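Local coordinates for halorhodopsin (Halobacterium salinarum, PDB 2JAF), which binds retinal and works as a light-driven chloride pump in the archaeal membrane, at residues L61-T66 against L121-L126; L199-V203 against F245-L249. The protein carries 2 engineered substitutions. One frame throughout, in Å; residues are numbered along the deposited sequence.

Contact 1: residues L61-T66 against L121-L126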
loop_
_atom_site.group_PDB
_atom_site.type_symbol
_atom_site.label_atom_id
_atom_site.label_comp_id
_atom_site.label_asym_id
_atom_site.label_seq_id
_atom_site.Cartn_x
_atom_site.Cartn_y
_atom_site.Cartn_z
ATOM N N LEU A 61 8.361 -20.439 -5.458
ATOM C CA LEU A 61 7.822 -19.237 -4.830
ATOM C C LEU A 61 8.802 -18.066 -4.907
ATOM O O LEU A 61 8.410 -16.934 -5.199
ATOM C CB LEU A 61 7.478 -19.521 -3.368
ATOM C CG LEU A 61 6.930 -18.350 -2.549
ATOM C CD1 LEU A 61 5.663 -17.806 -3.197
ATOM C CD2 LEU A 61 6.649 -18.819 -1.130
ATOM N N ILE A 62 10.071 -18.335 -4.626
ATOM C CA ILE A 62 11.083 -17.289 -4.682
ATOM C C ILE A 62 11.295 -16.911 -6.145
ATOM O O ILE A 62 11.612 -15.767 -6.463
ATOM C CB ILE A 62 12.409 -17.761 -4.052
ATOM C CG1 ILE A 62 12.188 -18.078 -2.570
ATOM C CG2 ILE A 62 13.473 -16.681 -4.193
ATOM C CD1 ILE A 62 13.407 -18.648 -1.869
ATOM N N TRP A 63 11.105 -17.884 -7.031
ATOM C CA TRP A 63 11.244 -17.657 -8.464
ATOM C C TRP A 63 10.229 -16.606 -8.921
ATOM O O TRP A 63 10.565 -15.698 -9.681
ATOM C CB TRP A 63 11.007 -18.960 -9.232
ATOM C CG TRP A 63 10.984 -18.786 -10.720
ATOM C CD1 TRP A 63 11.995 -18.317 -11.509
ATOM C CD2 TRP A 63 9.895 -19.092 -11.602
ATOM N NE1 TRP A 63 11.604 -18.314 -12.827
ATOM C CE2 TRP A 63 10.321 -18.785 -12.913
ATOM C CE3 TRP A 63 8.602 -19.597 -11.410
ATOM C CZ2 TRP A 63 9.496 -18.968 -14.032
ATOM C CZ3 TRP A 63 7.780 -19.778 -12.522
ATOM C CH2 TRP A 63 8.234 -19.464 -13.816
ATOM N N GLY A 64 8.990 -16.744 -8.454
ATOM C CA GLY A 64 7.944 -15.804 -8.822
ATOM C C GLY A 64 8.205 -14.405 -8.291
ATOM O O GLY A 64 8.044 -13.416 -9.010
ATOM N N ALA A 65 8.597 -14.319 -7.026
ATOM C CA ALA A 65 8.890 -13.035 -6.408
ATOM C C ALA A 65 10.032 -12.368 -7.163
ATOM O O ALA A 65 10.045 -11.148 -7.353
ATOM C CB ALA A 65 9.275 -13.234 -4.950
ATOM N N THR A 66 10.986 -13.179 -7.605
ATOM C CA THR A 66 12.136 -12.664 -8.336
ATOM C C THR A 66 11.747 -12.183 -9.732
ATOM O O THR A 66 12.249 -11.165 -10.202
ATOM C CB THR A 66 13.239 -13.734 -8.450
ATOM O OG1 THR A 66 13.627 -14.154 -7.133
ATOM C CG2 THR A 66 14.456 -13.174 -9.166
ATOM N N LEU A 121 11.202 -9.144 -0.160
ATOM C CA LEU A 121 10.370 -10.337 -0.043
ATOM C C LEU A 121 11.181 -11.547 -0.510
ATOM O O LEU A 121 11.217 -12.582 0.156
ATOM C CB LEU A 121 9.107 -10.197 -0.899
ATOM C CG LEU A 121 8.231 -11.454 -0.977
ATOM C CD1 LEU A 121 7.784 -11.867 0.423
ATOM C CD2 LEU A 121 7.036 -11.187 -1.872
ATOM N N ALA A 122 11.843 -11.406 -1.655
ATOM C CA ALA A 122 12.656 -12.490 -2.198
ATOM C C ALA A 122 13.758 -12.881 -1.224
ATOM O O ALA A 122 13.971 -14.063 -0.950
ATOM C CB ALA A 122 13.261 -12.078 -3.540
ATOM N N LEU A 123 14.459 -11.880 -0.699
ATOM C CA LEU A 123 15.536 -12.114 0.253
ATOM C C LEU A 123 14.983 -12.719 1.545
ATOM O O LEU A 123 15.601 -13.598 2.148
ATOM C CB LEU A 123 16.237 -10.793 0.577
ATOM C CG LEU A 123 17.757 -10.728 0.736
ATOM C CD1 LEU A 123 18.070 -9.644 1.745
ATOM C CD2 LEU A 123 18.337 -12.053 1.192
ATOM N N GLY A 124 13.817 -12.234 1.969
ATOM C CA GLY A 124 13.199 -12.730 3.186
ATOM C C GLY A 124 12.787 -14.189 3.092
ATOM O O GLY A 124 12.976 -14.954 4.040
ATOM N N LEU A 125 12.211 -14.573 1.958
ATOM C CA LEU A 125 11.796 -15.955 1.753
ATOM C C LEU A 125 13.042 -16.838 1.752
ATOM O O LEU A 125 13.085 -17.872 2.412
ATOM C CB LEU A 125 11.045 -16.093 0.426
ATOM C CG LEU A 125 9.694 -15.376 0.333
ATOM C CD1 LEU A 125 9.151 -15.456 -1.083
ATOM C CD2 LEU A 125 8.720 -16.010 1.317
ATOM N N LEU A 126 14.065 -16.413 1.018
ATOM C CA LEU A 126 15.310 -17.167 0.948
ATOM C C LEU A 126 15.872 -17.408 2.343
ATOM O O LEU A 126 16.314 -18.512 2.664
ATOM C CB LEU A 126 16.338 -16.407 0.107
ATOM C CG LEU A 126 17.715 -17.054 -0.050
ATOM C CD1 LEU A 126 17.583 -18.389 -0.770
ATOM C CD2 LEU A 126 18.627 -16.121 -0.826
#
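Ile62 and Leu125 dominate this interface, burying about 74 and 65 Å² of the 305 Å² shared by the two segments. They run past each other in opposite directions, flank against flank, so that Ile62 CG1 meets Leu125 CB at 3.8 Å. In Ile62 that branch stands anti to the carbonyl carbon (chi1 -62°), and the extended second torsion carries CD1 on to the facing helix, where Ile62 CD1 lies 3.7 Å from Leu126 CA. The isoleucine tip thus rests on backbone as well as on the side chain of Leu126. Its other branch, CG2, faces the backbone oxygen of Ala122.

Leu125 leaves its helix toward helix 58-82, and its CD1 comes 3.9 Å from Leu61 CG, the two leucines crossing at about a right angle. The same methyl also borders Ala65 CB, which lies 4.4 Å from Ala122 CB. Small residues facing each other here are consistent with the close approach of the axes of the two short segments, 9.1 Å apart at closest and 165° between their directions. This is antiparallel packing of helix 58-82 on helix 106-127 within the seven-helix bundle of the microbial rhodopsins, with all the bridging contacts made by van der Waals packing.

Thr66 adds little to the interface, its OG1 reaching Ala122 CB, and turns its hydroxyl back onto its own helix: Thr66 OG1 donates to Ile62 O at 2.7 Å, tilted 34° from the carbonyl plane. Thr66 N reaches the same oxygen from the opposite face, so two donors grip Ile62 O and the buried hydroxyl is satisfied locally. Helix 227-255 covers one flank, with Leu249 on Ala122 and Leu126. On another, Thr136 of the second subunit packs on Leu61 and Leu121, and Gly132 of that subunit on Leu125.

Contact 2: residues L199-V203 against F245-L249. Engineered in segment 199-203: Val203 (natural residue Thr).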
loop_
_atom_site.group_PDB
_atom_site.type_symbol
_atom_site.label_atom_id
_atom_site.label_comp_id
_atom_site.label_asym_id
_atom_site.label_seq_id
_atom_site.Cartn_x
_atom_site.Cartn_y
_atom_site.Cartn_z
ATOM N N LEU A 199 24.404 -11.803 -0.973
ATOM C CA LEU A 199 23.339 -10.889 -1.379
ATOM C C LEU A 199 23.227 -9.681 -0.463
ATOM O O LEU A 199 22.849 -8.593 -0.905
ATOM C CB LEU A 199 21.999 -11.637 -1.433
ATOM C CG LEU A 199 21.928 -12.763 -2.475
ATOM C CD1 LEU A 199 20.573 -13.450 -2.401
ATOM C CD2 LEU A 199 22.159 -12.196 -3.874
ATOM N N ARG A 200 23.555 -9.869 0.811
ATOM C CA ARG A 200 23.490 -8.781 1.777
ATOM C C ARG A 200 24.495 -7.683 1.433
ATOM O O ARG A 200 24.189 -6.500 1.547
ATOM C CB ARG A 200 23.757 -9.315 3.187
ATOM C CG ARG A 200 23.781 -8.253 4.264
ATOM C CD ARG A 200 23.842 -8.886 5.646
ATOM N NE ARG A 200 25.086 -9.613 5.888
ATOM C CZ ARG A 200 25.411 -10.142 7.062
ATOM N NH1 ARG A 200 24.580 -10.029 8.090
ATOM N NH2 ARG A 200 26.575 -10.749 7.224
ATOM N N VAL A 201 25.690 -8.078 1.012
ATOM C CA VAL A 201 26.713 -7.104 0.647
ATOM C C VAL A 201 26.232 -6.303 -0.554
ATOM O O VAL A 201 26.389 -5.082 -0.601
ATOM C CB VAL A 201 28.056 -7.793 0.288
ATOM C CG1 VAL A 201 29.068 -6.751 -0.182
ATOM C CG2 VAL A 201 28.594 -8.555 1.513
ATOM N N LEU A 202 25.635 -6.991 -1.523
ATOM C CA LEU A 202 25.136 -6.323 -2.716
ATOM C C LEU A 202 24.059 -5.301 -2.383
ATOM O O LEU A 202 24.060 -4.195 -2.927
ATOM C CB LEU A 202 24.587 -7.342 -3.720
ATOM C CG LEU A 202 25.628 -8.226 -4.408
ATOM C CD1 LEU A 202 24.934 -9.143 -5.414
ATOM C CD2 LEU A 202 26.663 -7.357 -5.101
ATOM N N VAL A 203 23.142 -5.665 -1.487
ATOM C CA VAL A 203 22.077 -4.751 -1.096
ATOM C C VAL A 203 22.627 -3.528 -0.368
ATOM O O VAL A 203 22.336 -2.394 -0.746
ATOM C CB VAL A 203 21.037 -5.434 -0.172
ATOM C CG1 VAL A 203 20.045 -4.394 0.356
ATOM C CG2 VAL A 203 20.292 -6.519 -0.940
ATOM N N PHE A 245 21.352 -8.704 -9.328
ATOM C CA PHE A 245 21.001 -9.218 -8.011
ATOM C C PHE A 245 20.041 -10.397 -8.139
ATOM O O PHE A 245 20.244 -11.447 -7.520
ATOM C CB PHE A 245 20.354 -8.108 -7.171
ATOM C CG PHE A 245 19.759 -8.588 -5.876
ATOM C CD1 PHE A 245 18.456 -9.078 -5.830
ATOM C CD2 PHE A 245 20.502 -8.556 -4.702
ATOM C CE1 PHE A 245 17.902 -9.528 -4.630
ATOM C CE2 PHE A 245 19.956 -9.002 -3.500
ATOM C CZ PHE A 245 18.656 -9.488 -3.465
ATOM N N ALA A 246 18.994 -10.217 -8.942
ATOM C CA ALA A 246 17.992 -11.265 -9.148
ATOM C C ALA A 246 18.604 -12.490 -9.815
ATOM O O ALA A 246 18.245 -13.623 -9.492
ATOM C CB ALA A 246 16.836 -10.732 -9.992
ATOM N N PHE A 247 19.526 -12.266 -10.745
ATOM C CA PHE A 247 20.181 -13.374 -11.437
ATOM C C PHE A 247 20.962 -14.243 -10.454
ATOM O O PHE A 247 20.858 -15.470 -10.466
ATOM C CB PHE A 247 21.143 -12.851 -12.506
ATOM C CG PHE A 247 21.926 -13.942 -13.188
ATOM C CD1 PHE A 247 21.300 -14.805 -14.084
ATOM C CD2 PHE A 247 23.270 -14.141 -12.891
ATOM C CE1 PHE A 247 22.005 -15.855 -14.678
ATOM C CE2 PHE A 247 23.985 -15.187 -13.479
ATOM C CZ PHE A 247 23.349 -16.046 -14.374
ATOM N N ILE A 248 21.757 -13.595 -9.610
ATOM C CA ILE A 248 22.567 -14.303 -8.622
ATOM C C ILE A 248 21.693 -15.084 -7.651
ATOM O O ILE A 248 21.985 -16.243 -7.334
ATOM C CB ILE A 248 23.449 -13.311 -7.836
ATOM C CG1 ILE A 248 24.481 -12.689 -8.782
ATOM C CG2 ILE A 248 24.125 -14.021 -6.655
ATOM C CD1 ILE A 248 25.292 -11.563 -8.166
ATOM N N LEU A 249 20.622 -14.447 -7.179
ATOM C CA LEU A 249 19.710 -15.093 -6.245
ATOM C C LEU A 249 19.014 -16.302 -6.874
ATOM O O LEU A 249 19.018 -17.397 -6.306
ATOM C CB LEU A 249 18.677 -14.077 -5.744
ATOM C CG LEU A 249 17.443 -14.513 -4.945
ATOM C CD1 LEU A 249 17.762 -15.655 -4.000
ATOM C CD2 LEU A 249 16.919 -13.299 -4.183
#
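Leu199 is the main bump of this contact: it projects from helix 193-216 into a hollow formed by Phe245, Ile248 and Leu249, burying 86 Å² of its surface. Its two methyls divide the work. Leu199 CD2 touches both Phe245 and Ile248, 3.9 Å from Ile248 CG2, while Leu199 CD1 lies 3.9 Å from Leu249 CB.

The phenyl ring is the return projection. With CG anti to the backbone N (chi1 171°), it leans across to helix 193-216 and enters the hollow among Leu199, Leu202 and Val203. The engineered Val203 touches the ring obliquely, its CG2 being 3.6 Å from Phe245 CE2; Leu202 CB lies at the ring edge, and Leu199 O also faces an edge in the ring plane. Farther out, Leu202 CD1 and Ile248 CD1 meet tip to tip at 3.7 Å. Leucine, isoleucine and phenylalanine side chains fill the space between segment axes 11.0 Å apart and nearly antiparallel at 174°.

Helix 106-127 packs against the pair, with Ile119 on Phe245, Ala122 on Leu249, and Leu126 on both Leu199 and Leu249, while helix 27-50 packs through Phe47 against Ala246 and Phe247 on helix 227-255.

Overall arrangement
Both segments of contact 1 precede those of contact 2 in the sequence, yet the centres lie only 12 Å apart. The pairs use four different helices of one bacteriorhodopsin-like bundle: 58-82 with 106-127, then 193-216 with 227-255. Leu126 CD2, 3.7 Å from Leu199 CD1, joins 106-127 to 193-216; Thr66 CG2, 3.5 Å from Ala246 CB, joins 58-82 to 227-255; Ala122 CB, 3.9 Å from Leu249 CD2, joins 106-127 to 227-255. The interfaces thus share packed side chains in the bundle that holds retinal, about 7 Å from the Val203 side chain and 12 Å from that of Ala122. Contact 1 meets the second subunit; contact 2 touches no other chain of the assembly.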